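Local coordinates for secretory-abundant heat soluble protein 1 (Ramazzottius varieornatus, PDB 5XN9), which acts as a secreted molecular shield under water-deficient conditions, supporting desiccation tolerance in tardigrades, at residues D117-T122 against R132-S137. Residues are numbered along the deposited sequence; the frame is centred on the assembly and turned at random.
Sequences DELEKT and RWYKKS. With MG (magnesium ion), chain C; ACY (acetic acid), chain L.
K121 CB packs 4.0 Å from Y134 CE1 inside the fatty-acid-binding-protein-like barrel, a compact example of a β-hairpin whose two faces do different work. Y134 ends on the magnesium ion, its OH 2.0 Å from the metal, and K121 on the acetate, probably from the crystallisation liquor, whose OXT binds the same metal at 1.9 Å. K121, extended from CG onward, gives a hydrogen bond of 2.6 Å from NZ to that OXT, while R132 NH1 donates to the other acetate oxygen, which lies in the plane of the guanidinium at its edge. The two cationic ends, with the magnesium, probably balance the acetate's charge. H43 also binds the magnesium, Y123 hydrogen-bonds to the acetate, and N38 to R132. Outside, W133, with CG anti to its carbonyl carbon (chi1 -73°), brings the indole alongside E120, and NE1 gives a weak bond of 3.1 Å to E120 OE2, the carboxylate turned 57° from the indole. E120 also pairs with K131, and R17 makes a cation-pi contact with W133. Between the two faces, the backbones of L119 and Y134 exchange hydrogen bonds (L119 N to Y134 O, 2.8 Å), as do K121 and R132. This antiparallel hairpin, strands 118-125 and 128-136, lies between strands 106-114 and 10-19.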
loop_
_atom_site.group_PDB
_atom_site.type_symbol
_atom_site.label_atom_id
_atom_site.label_comp_id
_atom_site.label_asym_id
_atom_site.label_seq_id
_atom_site.Cartn_x
_atom_site.Cartn_y
_atom_site.Cartn_z
ATOM N N ASP A 117 8.044 -3.469 -15.344
ATOM C CA ASP A 117 9.254 -3.191 -14.570
ATOM C C ASP A 117 8.986 -2.282 -13.372
ATOM O O ASP A 117 9.670 -2.373 -12.346
ATOM C CB ASP A 117 10.360 -2.587 -15.446
ATOM C CG ASP A 117 10.388 -3.171 -16.847
ATOM O OD1 ASP A 117 10.427 -4.412 -16.979
ATOM O OD2 ASP A 117 10.367 -2.383 -17.816
ATOM N N GLU A 118 7.989 -1.409 -13.487
ATOM C CA GLU A 118 7.729 -0.349 -12.528
ATOM C C GLU A 118 6.311 -0.479 -11.981
ATOM O O GLU A 118 5.393 -0.920 -12.678
ATOM C CB GLU A 118 7.950 1.010 -13.208
ATOM C CG GLU A 118 7.013 2.135 -12.817
ATOM C CD GLU A 118 7.334 3.418 -13.567
ATOM O OE1 GLU A 118 8.480 3.905 -13.451
ATOM O OE2 GLU A 118 6.449 3.927 -14.287
ATOM N N LEU A 119 6.138 -0.120 -10.714
ATOM C CA LEU A 119 4.827 -0.134 -10.079
ATOM C C LEU A 119 4.490 1.280 -9.635
ATOM O O LEU A 119 5.269 1.909 -8.910
ATOM C CB LEU A 119 4.797 -1.088 -8.875
ATOM C CG LEU A 119 3.421 -1.371 -8.266
ATOM C CD1 LEU A 119 3.412 -2.744 -7.621
ATOM C CD2 LEU A 119 3.058 -0.310 -7.250
ATOM N N GLU A 120 3.320 1.760 -10.044
ATOM C CA GLU A 120 2.821 3.073 -9.657
ATOM C C GLU A 120 1.748 2.877 -8.591
ATOM O O GLU A 120 0.749 2.194 -8.837
ATOM C CB GLU A 120 2.239 3.781 -10.881
ATOM C CG GLU A 120 1.777 5.212 -10.645
ATOM C CD GLU A 120 1.255 5.879 -11.914
ATOM O OE1 GLU A 120 0.178 6.512 -11.853
ATOM O OE2 GLU A 120 1.918 5.772 -12.970
ATOM N N LYS A 121 1.966 3.443 -7.405
ATOM C CA LYS A 121 0.988 3.376 -6.329
ATOM C C LYS A 121 0.293 4.721 -6.209
ATOM O O LYS A 121 0.950 5.765 -6.136
ATOM C CB LYS A 121 1.611 2.992 -4.987
ATOM C CG LYS A 121 0.558 2.765 -3.916
ATOM C CD LYS A 121 1.113 2.072 -2.682
ATOM C CE LYS A 121 0.021 1.921 -1.652
ATOM N NZ LYS A 121 0.546 1.452 -0.345
ATOM N N THR A 122 -1.032 4.692 -6.214
ATOM C CA THR A 122 -1.843 5.889 -6.067
ATOM C C THR A 122 -2.564 5.816 -4.732
ATOM O O THR A 122 -3.114 4.771 -4.374
ATOM C CB THR A 122 -2.849 5.989 -7.212
ATOM O OG1 THR A 122 -2.142 6.020 -8.457
ATOM C CG2 THR A 122 -3.674 7.255 -7.081
ATOM N N ARG A 132 3.284 7.376 -5.870
ATOM C CA ARG A 132 4.644 6.986 -5.568
ATOM C C ARG A 132 5.020 5.866 -6.521
ATOM O O ARG A 132 4.188 5.012 -6.829
ATOM C CB ARG A 132 4.694 6.516 -4.129
ATOM C CG ARG A 132 6.008 6.648 -3.537
ATOM C CD ARG A 132 5.970 6.372 -2.079
ATOM N NE ARG A 132 7.316 6.484 -1.582
ATOM C CZ ARG A 132 7.729 5.982 -0.434
ATOM N NH1 ARG A 132 6.886 5.315 0.349
ATOM N NH2 ARG A 132 8.988 6.149 -0.087
ATOM N N TRP A 133 6.254 5.889 -7.019
ATOM C CA TRP A 133 6.698 4.905 -7.993
ATOM C C TRP A 133 7.710 3.959 -7.367
ATOM O O TRP A 133 8.585 4.385 -6.603
ATOM C CB TRP A 133 7.277 5.574 -9.235
ATOM C CG TRP A 133 6.195 6.174 -10.072
ATOM C CD1 TRP A 133 5.574 5.596 -11.141
ATOM C CD2 TRP A 133 5.566 7.449 -9.884
ATOM N NE1 TRP A 133 4.615 6.439 -11.644
ATOM C CE2 TRP A 133 4.585 7.581 -10.888
ATOM C CE3 TRP A 133 5.740 8.493 -8.968
ATOM C CZ2 TRP A 133 3.788 8.718 -11.009
ATOM C CZ3 TRP A 133 4.946 9.621 -9.090
ATOM C CH2 TRP A 133 3.984 9.726 -10.105
ATOM N N TYR A 134 7.569 2.674 -7.690
ATOM C CA TYR A 134 8.404 1.607 -7.165
ATOM C C TYR A 134 9.048 0.848 -8.318
ATOM O O TYR A 134 8.504 0.788 -9.424
ATOM C CB TYR A 134 7.550 0.623 -6.344
ATOM C CG TYR A 134 7.003 1.217 -5.070
ATOM C CD1 TYR A 134 5.921 2.095 -5.083
ATOM C CD2 TYR A 134 7.577 0.912 -3.845
ATOM C CE1 TYR A 134 5.441 2.645 -3.916
ATOM C CE2 TYR A 134 7.102 1.459 -2.675
ATOM C CZ TYR A 134 6.035 2.326 -2.713
ATOM O OH TYR A 134 5.549 2.880 -1.550
ATOM N N LYS A 135 10.205 0.250 -8.050
ATOM C CA LYS A 135 10.890 -0.606 -9.009
ATOM C C LYS A 135 11.020 -2.011 -8.430
ATOM O O LYS A 135 10.967 -2.209 -7.220
ATOM C CB LYS A 135 12.284 -0.056 -9.322
ATOM C CG LYS A 135 13.164 0.096 -8.086
ATOM C CD LYS A 135 14.520 0.707 -8.420
ATOM C CE LYS A 135 15.342 0.945 -7.158
ATOM N NZ LYS A 135 16.672 1.559 -7.451
ATOM N N LYS A 136 11.180 -2.997 -9.309
ATOM C CA LYS A 136 11.453 -4.355 -8.848
ATOM C C LYS A 136 12.771 -4.392 -8.081
ATOM O O LYS A 136 13.753 -3.754 -8.470
ATOM C CB LYS A 136 11.533 -5.302 -10.045
ATOM C CG LYS A 136 10.187 -5.680 -10.635
ATOM C CD LYS A 136 9.535 -6.815 -9.855
ATOM C CE LYS A 136 8.566 -7.602 -10.733
ATOM N NZ LYS A 136 7.956 -8.764 -10.031
ATOM N N SER A 137 12.792 -5.146 -6.984
ATOM C CA SER A 137 13.977 -5.179 -6.137
ATOM C C SER A 137 15.114 -5.956 -6.794
ATOM O O SER A 137 14.899 -6.949 -7.493
ATOM C CB SER A 137 13.649 -5.788 -4.778
ATOM O OG SER A 137 12.953 -4.853 -3.978
HETATM MG MG MG C . 4.158 2.066 -0.422
HETATM C C ACY L . 3.435 3.338 1.292
HETATM O O ACY L . 3.918 4.414 0.873
HETATM O OXT ACY L . 2.684 2.601 0.616
HETATM C CH3 ACY L . 3.776 2.901 2.687
#